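PDB 5EZ7: flavoenzyme PA4991 from Pseudomonas aeruginosa PAO1, which binds one FAD per monomer and probably acts as an oxidoreductase of the DAO family on a substrate that is not yet known. Local coordinates for residues A286-I289 and A290-R293. Numbering follows the deposited sequence.
Sequences AAQI and AEAR
Ala290, Glu291, Ala292 and Arg293 donate their amides in turn to the carbonyls of Ala286, Ala287, Gln288 and Ile289, four successive i to i+4 bonds over about two turns of alpha-helix. The shortest joins Ala290 N to Ala286 O at 2.8 Å, and the longest joins Ala292 N to Gln288 O at 3.0 Å.

Among the side chains, Ile289 and Arg293 lie alongside each other, one turn apart. The CG2 methyl of Ile289 approaches Arg293 NE obliquely at 4.1 Å, a loose van der Waals contact of a methyl with the guanidinium, neither over its face nor at its edge. Arg293 sets CG anti to its carbonyl carbon (chi1 -69°) and runs extended to NE, which carries the chain back past Ile289; CG of Arg293 also passes 3.7 Å from Ile289 O. The methyl of Ala290 sits against the preceding turn, with Ala290 CB 3.3 Å from Ala286 O. On another side of the helix, Gln288 OE1 comes within 4.2 Å of Glu291 CB, while the amide itself is buried and held by Arg283 through OE1 and by the carbonyls of Ile275 and His230 through NE2. Glu291 turns its carboxylate to a salt bridge with Arg294.

These two turns belong to helix 285-299, which packs on the eight-stranded mixed sheet: Ile289 and Ala292 rest on Trp310 of strand 309-320, where Arg293 adds a cation-pi contact, Ile289 also touches Thr312 of that strand, and Gln288 and Ala292 meet Val232 of the adjacent strand 224-236.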
loop_
_atom_site.group_PDB
_atom_site.type_symbol
_atom_site.label_atom_id
_atom_site.label_comp_id
_atom_site.label_asym_id
_atom_site.label_seq_id
_atom_site.Cartn_x
_atom_site.Cartn_y
_atom_site.Cartn_z
ATOM N N ALA A 286 19.769 -8.656 15.175
ATOM C CA ALA A 286 20.096 -9.986 15.642
ATOM C C ALA A 286 19.115 -10.523 16.676
ATOM O O ALA A 286 18.700 -11.658 16.584
ATOM C CB ALA A 286 21.519 -10.022 16.192
ATOM N N ALA A 287 18.784 -9.715 17.673
ATOM C CA ALA A 287 17.718 -10.051 18.620
ATOM C C ALA A 287 16.371 -10.292 17.907
ATOM O O ALA A 287 15.654 -11.234 18.232
ATOM C CB ALA A 287 17.584 -8.954 19.674
ATOM N N GLN A 288 16.051 -9.463 16.910
ATOM C CA GLN A 288 14.793 -9.639 16.157
ATOM C C GLN A 288 14.780 -10.899 15.296
ATOM O O GLN A 288 13.775 -11.614 15.262
ATOM C CB GLN A 288 14.461 -8.395 15.321
ATOM C CG GLN A 288 13.156 -8.485 14.541
ATOM C CD GLN A 288 11.906 -8.484 15.409
ATOM O OE1 GLN A 288 11.920 -8.877 16.582
ATOM N NE2 GLN A 288 10.814 -8.036 14.829
ATOM N N ILE A 289 15.900 -11.165 14.625
ATOM C CA ILE A 289 16.107 -12.430 13.922
ATOM C C ILE A 289 16.018 -13.598 14.875
ATOM O O ILE A 289 15.300 -14.530 14.611
ATOM C CB ILE A 289 17.438 -12.437 13.150
ATOM C CG1 ILE A 289 17.250 -11.593 11.867
ATOM C CG2 ILE A 289 17.921 -13.859 12.805
ATOM C CD1 ILE A 289 18.569 -11.074 11.291
ATOM N N ALA A 290 16.720 -13.533 15.991
ATOM C CA ALA A 290 16.719 -14.643 16.940
ATOM C C ALA A 290 15.307 -14.940 17.465
ATOM O O ALA A 290 14.939 -16.105 17.597
ATOM C CB ALA A 290 17.679 -14.383 18.087
ATOM N N GLU A 291 14.528 -13.887 17.727
ATOM C CA GLU A 291 13.113 -14.009 18.141
ATOM C C GLU A 291 12.257 -14.703 17.048
ATOM O O GLU A 291 11.474 -15.644 17.302
ATOM C CB GLU A 291 12.553 -12.615 18.457
ATOM C CG GLU A 291 11.111 -12.569 18.926
ATOM C CD GLU A 291 10.873 -13.295 20.258
ATOM O OE1 GLU A 291 11.765 -13.319 21.134
ATOM O OE2 GLU A 291 9.783 -13.875 20.441
ATOM N N ALA A 292 12.444 -14.248 15.829
ATOM C CA ALA A 292 11.851 -14.893 14.678
ATOM C C ALA A 292 12.213 -16.374 14.558
ATOM O O ALA A 292 11.324 -17.160 14.239
ATOM C CB ALA A 292 12.240 -14.171 13.398
ATOM N N ARG A 293 13.469 -16.770 14.823
ATOM C CA ARG A 293 13.836 -18.216 14.731
ATOM C C ARG A 293 13.152 -19.053 15.770
ATOM O O ARG A 293 12.735 -20.152 15.469
ATOM C CB ARG A 293 15.308 -18.515 14.951
ATOM C CG ARG A 293 16.253 -18.057 13.889
ATOM C CD ARG A 293 17.653 -18.484 14.298
ATOM N NE ARG A 293 18.643 -17.835 13.452
ATOM C CZ ARG A 293 19.122 -18.329 12.307
ATOM N NH1 ARG A 293 18.718 -19.529 11.840
ATOM N NH2 ARG A 293 20.031 -17.620 11.609
#